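Side-chain contacts in activator of Hsp90 ATPase homologue 1/2-like C-terminal domain-containing protein (Enterococcus faecalis, PDB 2NN5), which is of unknown function but belongs to the AHA1 family, whose founding members stimulate the Hsp90 ATPase, and can bind magnesium: residues Q49-Y54 / F112-Q117; F78-L83 / E87-F92; P91-A96 / G102-T107. All coordinates share one frame; numbering follows the deposited sequence. Where two conformers were deposited one is given.

Interaction 1. Residues Q49-Y54 / F112-Q117; sequences QTIWRY and FDLKEQ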
loop_
_atom_site.group_PDB
_atom_site.type_symbol
_atom_site.label_atom_id
_atom_site.label_comp_id
_atom_site.label_asym_id
_atom_site.label_seq_id
_atom_site.Cartn_x
_atom_site.Cartn_y
_atom_site.Cartn_z
ATOM N N GLN A 49 14.177 -7.612 -5.877
ATOM C CA GLN A 49 15.237 -7.126 -5.012
ATOM C C GLN A 49 15.254 -5.604 -4.996
ATOM O O GLN A 49 15.473 -4.972 -3.929
ATOM C CB GLN A 49 16.573 -7.687 -5.487
ATOM C CG GLN A 49 16.631 -9.244 -5.295
ATOM C CD GLN A 49 15.964 -10.116 -6.387
ATOM O OE1 GLN A 49 15.439 -9.646 -7.358
ATOM N NE2 GLN A 49 16.068 -11.427 -6.217
ATOM N N THR A 50 15.014 -4.975 -6.152
ATOM C CA THR A 50 14.961 -3.500 -6.188
ATOM C C THR A 50 13.742 -3.007 -5.390
ATOM O O THR A 50 13.849 -2.074 -4.623
ATOM C CB THR A 50 14.886 -3.060 -7.639
ATOM O OG1 THR A 50 16.161 -3.312 -8.272
ATOM C CG2 THR A 50 14.583 -1.595 -7.734
ATOM N N ILE A 51 12.575 -3.612 -5.646
ATOM C CA ILE A 51 11.368 -3.106 -5.014
ATOM C C ILE A 51 11.458 -3.308 -3.504
ATOM O O ILE A 51 10.980 -2.476 -2.733
ATOM C CB ILE A 51 10.158 -3.814 -5.618
ATOM C CG1 ILE A 51 10.025 -3.388 -7.085
ATOM C CG2 ILE A 51 8.910 -3.485 -4.782
ATOM C CD1 ILE A 51 9.204 -4.333 -7.886
ATOM N N TRP A 52 12.087 -4.396 -3.052
ATOM C CA TRP A 52 12.226 -4.647 -1.607
ATOM C C TRP A 52 12.916 -3.474 -0.888
ATOM O O TRP A 52 12.595 -3.181 0.279
ATOM C CB TRP A 52 13.038 -5.920 -1.398
ATOM C CG TRP A 52 13.248 -6.272 0.012
ATOM C CD1 TRP A 52 14.435 -6.195 0.708
ATOM C CD2 TRP A 52 12.284 -6.836 0.913
ATOM N NE1 TRP A 52 14.254 -6.671 1.978
ATOM C CE2 TRP A 52 12.944 -7.072 2.141
ATOM C CE3 TRP A 52 10.910 -7.139 0.811
ATOM C CZ2 TRP A 52 12.262 -7.595 3.282
ATOM C CZ3 TRP A 52 10.246 -7.681 1.931
ATOM C CH2 TRP A 52 10.931 -7.918 3.119
ATOM N N ARG A 53 13.832 -2.794 -1.565
ATOM C CA ARG A 53 14.539 -1.683 -0.911
ATOM C C ARG A 53 13.565 -0.566 -0.591
ATOM O O ARG A 53 13.793 0.152 0.364
ATOM C CB ARG A 53 15.692 -1.149 -1.765
ATOM C CG ARG A 53 16.722 -2.299 -2.082
ATOM C CD ARG A 53 17.957 -1.802 -2.854
ATOM N NE ARG A 53 18.593 -0.752 -2.078
ATOM C CZ ARG A 53 19.505 0.106 -2.561
ATOM N NH1 ARG A 53 19.986 1.053 -1.763
ATOM N NH2 ARG A 53 19.913 -0.010 -3.834
ATOM N N TYR A 54 12.492 -0.407 -1.399
ATOM C CA TYR A 54 11.534 0.654 -1.136
ATOM C C TYR A 54 10.636 0.349 0.060
ATOM O O TYR A 54 9.911 1.247 0.504
ATOM C CB TYR A 54 10.687 0.914 -2.398
ATOM C CG TYR A 54 11.514 1.619 -3.456
ATOM C CD1 TYR A 54 12.352 0.876 -4.301
ATOM C CD2 TYR A 54 11.449 3.007 -3.615
ATOM C CE1 TYR A 54 13.163 1.503 -5.240
ATOM C CE2 TYR A 54 12.215 3.640 -4.591
ATOM C CZ TYR A 54 13.066 2.882 -5.390
ATOM O OH TYR A 54 13.865 3.512 -6.335
ATOM N N PHE A 112 2.619 -7.133 1.919
ATOM C CA PHE A 112 3.262 -6.953 0.610
ATOM C C PHE A 112 3.851 -8.299 0.203
ATOM O O PHE A 112 4.643 -8.871 0.929
ATOM C CB PHE A 112 4.383 -5.912 0.695
ATOM C CG PHE A 112 3.923 -4.572 1.207
ATOM C CD1 PHE A 112 3.561 -3.531 0.313
ATOM C CD2 PHE A 112 3.863 -4.305 2.595
ATOM C CE1 PHE A 112 3.148 -2.274 0.814
ATOM C CE2 PHE A 112 3.400 -3.046 3.083
ATOM C CZ PHE A 112 3.045 -2.045 2.171
ATOM N N ASP A 113 3.490 -8.761 -0.981
ATOM C CA ASP A 113 3.990 -10.025 -1.532
ATOM C C ASP A 113 4.630 -9.733 -2.889
ATOM O O ASP A 113 3.966 -9.246 -3.819
ATOM C CB ASP A 113 2.774 -10.933 -1.725
ATOM C CG ASP A 113 3.133 -12.352 -1.968
ATOM O OD1 ASP A 113 4.333 -12.672 -2.042
ATOM O OD2 ASP A 113 2.159 -13.167 -2.024
ATOM N N LEU A 114 5.936 -9.950 -2.966
ATOM C CA LEU A 114 6.675 -9.602 -4.171
ATOM C C LEU A 114 6.751 -10.850 -5.059
ATOM O O LEU A 114 7.478 -11.755 -4.745
ATOM C CB LEU A 114 8.079 -9.090 -3.779
ATOM C CG LEU A 114 8.155 -7.693 -3.135
ATOM C CD1 LEU A 114 7.573 -7.602 -1.702
ATOM C CD2 LEU A 114 9.606 -7.161 -3.118
ATOM N N LYS A 115 5.972 -10.862 -6.120
ATOM C CA LYS A 115 5.925 -12.021 -7.014
ATOM C C LYS A 115 6.732 -11.711 -8.287
ATOM O O LYS A 115 6.406 -10.809 -9.037
ATOM C CB LYS A 115 4.456 -12.353 -7.336
ATOM C CG LYS A 115 3.637 -12.851 -6.122
ATOM C CD LYS A 115 2.206 -13.236 -6.548
ATOM C CE LYS A 115 1.305 -13.585 -5.350
ATOM N NZ LYS A 115 -0.137 -13.858 -5.693
ATOM N N GLU A 116 7.795 -12.472 -8.546
ATOM C CA GLU A 116 8.614 -12.239 -9.757
ATOM C C GLU A 116 7.810 -12.627 -10.984
ATOM O O GLU A 116 7.229 -13.758 -11.029
ATOM C CB GLU A 116 9.929 -13.045 -9.668
ATOM C CG GLU A 116 10.868 -12.732 -10.823
ATOM C CD GLU A 116 12.306 -13.124 -10.546
ATOM O OE1 GLU A 116 12.763 -13.013 -9.362
ATOM O OE2 GLU A 116 12.995 -13.490 -11.540
ATOM N N GLN A 117 7.753 -11.738 -11.989
ATOM C CA GLN A 117 7.075 -12.073 -13.245
ATOM C C GLN A 117 8.146 -12.399 -14.270
ATOM O O GLN A 117 7.933 -13.261 -15.114
ATOM C CB GLN A 117 6.218 -10.930 -13.756
ATOM C CG GLN A 117 5.223 -10.475 -12.705
ATOM C CD GLN A 117 4.117 -11.499 -12.396
ATOM O OE1 GLN A 117 3.141 -11.667 -13.166
ATOM N NE2 GLN A 117 4.234 -12.146 -11.239
HETATM O O HOH W 1 15.058 -11.373 -9.423
#

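Interaction 2. Residues F78-L83 / E87-F92; sequences FWRFIL and EETMPF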
loop_
_atom_site.group_PDB
_atom_site.type_symbol
_atom_site.label_atom_id
_atom_site.label_comp_id
_atom_site.label_asym_id
_atom_site.label_seq_id
_atom_site.Cartn_x
_atom_site.Cartn_y
_atom_site.Cartn_z
ATOM N N PHE A 78 10.084 -3.353 12.491
ATOM C CA PHE A 78 8.944 -2.452 12.589
ATOM C C PHE A 78 9.183 -1.228 11.703
ATOM O O PHE A 78 10.333 -0.838 11.466
ATOM C CB PHE A 78 8.639 -2.022 14.038
ATOM C CG PHE A 78 9.736 -1.244 14.721
ATOM C CD1 PHE A 78 9.628 0.113 14.907
ATOM C CD2 PHE A 78 10.790 -1.920 15.296
ATOM C CE1 PHE A 78 10.567 0.810 15.630
ATOM C CE2 PHE A 78 11.775 -1.228 16.009
ATOM C CZ PHE A 78 11.659 0.154 16.139
ATOM N N TRP A 79 8.079 -0.629 11.267
ATOM C CA TRP A 79 8.081 0.722 10.692
ATOM C C TRP A 79 7.664 1.697 11.778
ATOM O O TRP A 79 7.093 1.295 12.813
ATOM C CB TRP A 79 7.075 0.819 9.581
ATOM C CG TRP A 79 7.552 0.190 8.268
ATOM C CD1 TRP A 79 8.828 -0.258 7.914
ATOM C CD2 TRP A 79 6.720 0.003 7.094
ATOM N NE1 TRP A 79 8.808 -0.735 6.568
ATOM C CE2 TRP A 79 7.530 -0.587 6.073
ATOM C CE3 TRP A 79 5.344 0.262 6.817
ATOM C CZ2 TRP A 79 7.020 -0.860 4.798
ATOM C CZ3 TRP A 79 4.836 -0.040 5.512
ATOM C CH2 TRP A 79 5.684 -0.591 4.555
ATOM N N ARG A 80 7.907 2.974 11.538
ATOM C CA ARG A 80 7.321 4.012 12.406
ATOM C C ARG A 80 6.511 4.941 11.522
ATOM O O ARG A 80 6.930 5.215 10.368
ATOM C CB ARG A 80 8.388 4.844 13.071
ATOM C CG ARG A 80 9.346 4.107 13.967
ATOM C CD ARG A 80 10.063 5.124 14.828
ATOM N NE ARG A 80 11.101 4.521 15.657
ATOM C CZ ARG A 80 12.352 4.346 15.251
ATOM N NH1 ARG A 80 13.231 3.811 16.091
ATOM N NH2 ARG A 80 12.734 4.730 14.019
ATOM N N PHE A 81 5.405 5.439 12.056
ATOM C CA PHE A 81 4.588 6.442 11.364
ATOM C C PHE A 81 4.757 7.748 12.119
ATOM O O PHE A 81 4.524 7.778 13.327
ATOM C CB PHE A 81 3.128 6.004 11.320
ATOM C CG PHE A 81 2.212 6.989 10.692
ATOM C CD1 PHE A 81 1.885 6.881 9.348
ATOM C CD2 PHE A 81 1.638 7.989 11.461
ATOM C CE1 PHE A 81 1.037 7.776 8.755
ATOM C CE2 PHE A 81 0.776 8.882 10.886
ATOM C CZ PHE A 81 0.480 8.783 9.507
ATOM N N ILE A 82 5.177 8.803 11.427
ATOM C CA ILE A 82 5.509 10.048 12.108
ATOM C C ILE A 82 4.752 11.206 11.464
ATOM O O ILE A 82 4.851 11.444 10.227
ATOM C CB ILE A 82 7.025 10.346 11.968
ATOM C CG1 ILE A 82 7.864 9.157 12.432
ATOM C CG2 ILE A 82 7.351 11.706 12.608
ATOM C CD1 ILE A 82 7.743 8.827 13.850
ATOM N N LEU A 83 4.064 11.968 12.321
ATOM C CA LEU A 83 3.435 13.245 11.934
ATOM C C LEU A 83 3.853 14.233 12.996
ATOM O O LEU A 83 4.436 13.849 13.991
ATOM C CB LEU A 83 1.909 13.109 11.869
ATOM C CG LEU A 83 1.381 12.434 10.591
ATOM C CD1 LEU A 83 -0.108 12.186 10.719
ATOM C CD2 LEU A 83 1.711 13.332 9.406
ATOM N N GLU A 87 3.182 9.990 16.667
ATOM C CA GLU A 87 4.137 8.961 16.204
ATOM C C GLU A 87 3.691 7.631 16.706
ATOM O O GLU A 87 3.262 7.532 17.869
ATOM C CB GLU A 87 5.517 9.213 16.758
ATOM C CG GLU A 87 6.002 10.619 16.411
ATOM C CD GLU A 87 7.472 10.810 16.705
ATOM O OE1 GLU A 87 8.134 9.851 17.181
ATOM O OE2 GLU A 87 7.957 11.953 16.489
ATOM N N GLU A 88 3.837 6.587 15.894
ATOM C CA GLU A 88 3.465 5.259 16.363
ATOM C C GLU A 88 4.390 4.239 15.732
ATOM O O GLU A 88 4.871 4.438 14.621
ATOM C CB GLU A 88 2.022 4.933 15.977
ATOM C CG GLU A 88 1.439 3.761 16.700
ATOM C CD GLU A 88 -0.024 3.582 16.380
ATOM O OE1 GLU A 88 -0.417 3.890 15.226
ATOM O OE2 GLU A 88 -0.752 3.139 17.295
ATOM N N THR A 89 4.689 3.182 16.446
ATOM C CA THR A 89 5.434 2.096 15.798
ATOM C C THR A 89 4.477 1.044 15.277
ATOM O O THR A 89 3.365 0.844 15.792
ATOM C CB THR A 89 6.424 1.386 16.682
ATOM O OG1 THR A 89 5.704 0.692 17.694
ATOM C CG2 THR A 89 7.465 2.362 17.263
HETATM N N MSE A 90 4.909 0.387 14.192
HETATM C CA MSE A 90 4.092 -0.584 13.463
HETATM C C MSE A 90 4.881 -1.894 13.351
HETATM O O MSE A 90 5.702 -2.035 12.438
HETATM C CB MSE A 90 3.779 -0.021 12.079
HETATM C CG MSE A 90 3.133 1.362 12.136
HETATM SE SE MSE A 90 3.049 2.250 10.409
HETATM C CE MSE A 90 1.538 3.403 10.850
ATOM N N PRO A 91 4.698 -2.798 14.309
ATOM C CA PRO A 91 5.494 -4.009 14.264
ATOM C C PRO A 91 5.245 -4.868 13.009
ATOM O O PRO A 91 4.117 -4.989 12.515
ATOM C CB PRO A 91 5.094 -4.742 15.561
ATOM C CG PRO A 91 4.580 -3.632 16.461
ATOM C CD PRO A 91 3.892 -2.698 15.539
ATOM N N PHE A 92 6.317 -5.459 12.493
ATOM C CA PHE A 92 6.185 -6.453 11.423
ATOM C C PHE A 92 5.529 -7.702 11.999
ATOM O O PHE A 92 5.913 -8.182 13.065
ATOM C CB PHE A 92 7.522 -6.870 10.850
ATOM C CG PHE A 92 8.269 -5.755 10.155
ATOM C CD1 PHE A 92 7.658 -4.532 9.816
ATOM C CD2 PHE A 92 9.623 -5.926 9.809
ATOM C CE1 PHE A 92 8.356 -3.553 9.085
ATOM C CE2 PHE A 92 10.304 -4.948 9.132
ATOM C CZ PHE A 92 9.699 -3.731 8.779
HETATM O O HOH W 2 6.122 13.978 15.911
#

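Interaction 3. Residues P91-A96 / G102-T107; sequences PFTDYA and GVTWDT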
loop_
_atom_site.group_PDB
_atom_site.type_symbol
_atom_site.label_atom_id
_atom_site.label_comp_id
_atom_site.label_asym_id
_atom_site.label_seq_id
_atom_site.Cartn_x
_atom_site.Cartn_y
_atom_site.Cartn_z
ATOM N N PRO A 91 4.698 -2.798 14.309
ATOM C CA PRO A 91 5.494 -4.009 14.264
ATOM C C PRO A 91 5.245 -4.868 13.009
ATOM O O PRO A 91 4.117 -4.989 12.515
ATOM C CB PRO A 91 5.094 -4.742 15.561
ATOM C CG PRO A 91 4.580 -3.632 16.461
ATOM C CD PRO A 91 3.892 -2.698 15.539
ATOM N N PHE A 92 6.317 -5.459 12.493
ATOM C CA PHE A 92 6.185 -6.453 11.423
ATOM C C PHE A 92 5.529 -7.702 11.999
ATOM O O PHE A 92 5.913 -8.182 13.065
ATOM C CB PHE A 92 7.522 -6.870 10.850
ATOM C CG PHE A 92 8.269 -5.755 10.155
ATOM C CD1 PHE A 92 7.658 -4.532 9.816
ATOM C CD2 PHE A 92 9.623 -5.926 9.809
ATOM C CE1 PHE A 92 8.356 -3.553 9.085
ATOM C CE2 PHE A 92 10.304 -4.948 9.132
ATOM C CZ PHE A 92 9.699 -3.731 8.779
ATOM N N THR A 93 4.569 -8.255 11.273
ATOM C CA THR A 93 3.947 -9.494 11.684
ATOM C C THR A 93 4.510 -10.650 10.855
ATOM O O THR A 93 4.328 -11.820 11.225
ATOM C CB THR A 93 2.400 -9.416 11.502
ATOM O OG1 THR A 93 2.112 -9.091 10.124
ATOM C CG2 THR A 93 1.801 -8.315 12.431
ATOM N N ASP A 94 5.215 -10.355 9.764
ATOM C CA ASP A 94 5.907 -11.395 8.999
ATOM C C ASP A 94 6.995 -10.714 8.150
ATOM O O ASP A 94 6.854 -9.549 7.748
ATOM C CB ASP A 94 4.944 -12.127 8.091
ATOM C CG ASP A 94 5.210 -13.628 8.092
ATOM O OD1 ASP A 94 6.250 -14.081 8.662
ATOM O OD2 ASP A 94 4.356 -14.343 7.574
ATOM N N TYR A 95 8.073 -11.437 7.879
ATOM C CA TYR A 95 9.234 -10.852 7.234
ATOM C C TYR A 95 10.028 -11.937 6.524
ATOM O O TYR A 95 10.476 -12.868 7.173
ATOM C CB TYR A 95 10.133 -10.182 8.295
ATOM C CG TYR A 95 11.309 -9.444 7.705
ATOM C CD1 TYR A 95 11.247 -8.070 7.418
ATOM C CD2 TYR A 95 12.531 -10.099 7.485
ATOM C CE1 TYR A 95 12.363 -7.375 6.885
ATOM C CE2 TYR A 95 13.623 -9.418 6.957
ATOM C CZ TYR A 95 13.540 -8.064 6.685
ATOM O OH TYR A 95 14.607 -7.377 6.167
ATOM N N ALA A 96 10.128 -11.838 5.195
ATOM C CA ALA A 96 11.028 -12.718 4.442
ATOM C C ALA A 96 11.743 -11.858 3.424
ATOM O O ALA A 96 11.118 -11.330 2.527
ATOM C CB ALA A 96 10.268 -13.844 3.768
ATOM N N GLY A 102 4.684 -8.320 6.298
ATOM C CA GLY A 102 3.404 -7.993 6.894
ATOM C C GLY A 102 3.634 -7.002 8.016
ATOM O O GLY A 102 4.579 -7.132 8.780
ATOM N N VAL A 103 2.771 -6.002 8.102
ATOM C CA VAL A 103 2.943 -4.868 9.051
ATOM C C VAL A 103 1.629 -4.522 9.716
ATOM O O VAL A 103 0.586 -4.546 9.067
ATOM C CB VAL A 103 3.497 -3.582 8.309
ATOM C CG1 VAL A 103 3.979 -2.574 9.330
ATOM C CG2 VAL A 103 4.625 -3.913 7.354
ATOM N N THR A 104 1.701 -4.257 11.007
ATOM C CA THR A 104 0.482 -3.811 11.669
ATOM C C THR A 104 0.111 -2.428 11.145
ATOM O O THR A 104 0.919 -1.580 10.821
ATOM C CB THR A 104 0.463 -4.036 13.207
ATOM O OG1 THR A 104 0.120 -2.877 13.968
ATOM C CG2 THR A 104 1.653 -4.805 13.700
ATOM N N TRP A 105 -1.193 -2.247 10.968
ATOM C CA TRP A 105 -1.680 -0.998 10.413
ATOM C C TRP A 105 -3.022 -0.637 11.057
ATOM O O TRP A 105 -4.011 -1.337 10.833
ATOM C CB TRP A 105 -1.846 -1.104 8.911
ATOM C CG TRP A 105 -2.216 0.195 8.300
ATOM C CD1 TRP A 105 -3.445 0.554 7.813
ATOM C CD2 TRP A 105 -1.347 1.287 8.078
ATOM N NE1 TRP A 105 -3.397 1.855 7.341
ATOM C CE2 TRP A 105 -2.104 2.319 7.476
ATOM C CE3 TRP A 105 0.026 1.482 8.296
ATOM C CZ2 TRP A 105 -1.528 3.549 7.098
ATOM C CZ3 TRP A 105 0.597 2.693 7.916
ATOM C CH2 TRP A 105 -0.185 3.729 7.344
ATOM N N ASP A 106 -3.036 0.419 11.871
ATOM C CA ASP A 106 -4.287 0.810 12.568
ATOM C C ASP A 106 -4.612 -0.473 13.400
ATOM O O ASP A 106 -3.725 -1.077 14.064
ATOM C CB ASP A 106 -5.380 1.192 11.512
ATOM C CG ASP A 106 -6.528 2.074 12.057
ATOM O OD1 ASP A 106 -7.295 1.587 12.912
ATOM O OD2 ASP A 106 -6.712 3.228 11.538
ATOM N N THR A 107 -5.864 -0.931 13.378
ATOM C CA THR A 107 -6.225 -2.141 14.138
ATOM C C THR A 107 -6.146 -3.407 13.268
ATOM O O THR A 107 -6.536 -4.489 13.698
ATOM C CB THR A 107 -7.667 -2.019 14.677
ATOM O OG1 THR A 107 -8.550 -1.911 13.555
ATOM C CG2 THR A 107 -7.840 -0.803 15.670
#

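Interaction 1. Residues Q49-Y54 / F112-Q117
Leu114 sends its CD2 methyl against Ile51 and the backbone and CB of Trp52 on helix 48-56; the leucine is modelled in two conformers, and the contact is described for one of them. The methyl reaches 3.7 Å from Trp52 N and 4.0 Å from Trp52 CB. With CG anti to its backbone N (chi1 180°), Trp52 presents the CE3 edge of the indole to the methyl, Leu114 CD2 lying near the ring plane and 4.1 Å from Trp52 CE3. The two side chains cross at about a right angle, and Tyr95 meets the indole edge-to-face. Ile51 passes Leu114 in the opposite sense, its CG2 4.1 Å from Leu114 CD2. A branched aliphatic chain suits this place, since one methyl can touch Ile51 CG2, Trp52 CB and the helix backbone at once. Beyond this buried patch the link becomes polar: a water donates to Gln49 OE1 at 2.7 Å and to Glu116 OE1 at 2.8 Å, joining two long side chains that do not themselves touch. Ile51 also touches Thr122 of strand 121-130. Short helices (48-56 and 58-64) beside a curved antiparallel sheet are consistent with the SRPBCC fold of AHA1-like domains.

Interaction 2. Residues F78-L83 / E87-F92
Phe81 and Glu88 exchange two backbone hydrogen bonds, one from Phe81 N to Glu88 O at 2.8 Å, nearly straight at 171°, and one from Glu88 N to Phe81 O at 2.9 Å. Trp79 and Met90, a selenomethionine, form a second hydrogen-bonded pair: Met90 N reaches Trp79 O at 2.7 Å and Trp79 N reaches Met90 O at 3.0 Å. Non-hydrogen-bonded pairs alternate with them, and the side chains fall on two faces. Phe78, Arg80 and Ile82 share one with Pro91, Thr89 and Glu87. There the tip of Ile82 lies against the methylenes and the carboxylate carbon of the exposed Glu87 alike, with Ile82 CD1 3.6 Å from Glu87 CG. Phe78 holds CG between its backbone N and carbonyl carbon (chi1 62°), which brings the ring to Thr89, a residue modelled in two conformers, in one of which its CG2 meets the ring. Arg80 turns its guanidinium to Glu69 on the next strand. The face of Trp79, Phe81, Glu88 and Met90 includes the buried indole. Trp79 and Phe92 make a T-shaped stack, the edge of Phe92 toward the face of the indole with planes at 81°; Trp79 NE1 is held by Leu55 O, which fixes the indole's rotation. One face of the Phe92 ring lies over the backbone, with Phe78 N 3.5 Å above its centre. The broad rings of Trp79 and Phe92 thus pack on the face shared with Met90, and the whole is an antiparallel beta hairpin within the curved sheet.

Interaction 3. Residues P91-A96 / G102-T107
The Phe92 ring and the Val103 side chain lie side by side and point the same way, with Val103 CG2 approaching the ring obliquely, 4.0 Å from Phe92 CD1. The backbone that carries them forms a classic beta bulge in an antiparallel hairpin: Thr93 and Asp94 both face the single residue Gly102. Gly102 O also comes up to the Phe92 ring obliquely, and Leu101 packs on the phenyl from beyond the contact. A compact beta-branched valine fits well beside a ring on the buried face. In the bulge Gly102 O takes two donors, Thr93 N at 2.7 Å from above the carbonyl plane and, only weakly, Asp94 N at 3.4 Å. On one side of the bulge Gly102 N returns a bond to Asp94 O at 2.9 Å, and on the other Thr104 N donates to Pro91 O, also 2.9 Å away. Proline suits that place because the bond uses its carbonyl alone and needs no N-H. The chain turns a corner at Thr93. Glycine suits position 102, where the site of a beta-carbon lies only 2.8 Å from Thr93 OG1, too close for both; with that oxygen between its own backbone N and carbonyl carbon (chi1 56°), Thr93 OG1 sits 3.3 Å from Gly102 C.

How the interactions relate
Helix 48-56 comes first and offers residues that find their partners only about 60 residues later, so interaction 1 closes a long loop that contains both of the others. Within it, strand 78-83 turns back on strand 86-96 in interaction 2, and strand 86-96 turns back on strand 100-105 in interaction 3. These two hairpins follow one another along a shared strand and have Pro91 and Phe92 in common. Strand 108-116 pairs next to 100-105 and brings Leu114 to the helix. The contacts also touch one another: Phe112 packs on Trp79, and Val103 on Trp79, tying helix and successive strands to one sheet.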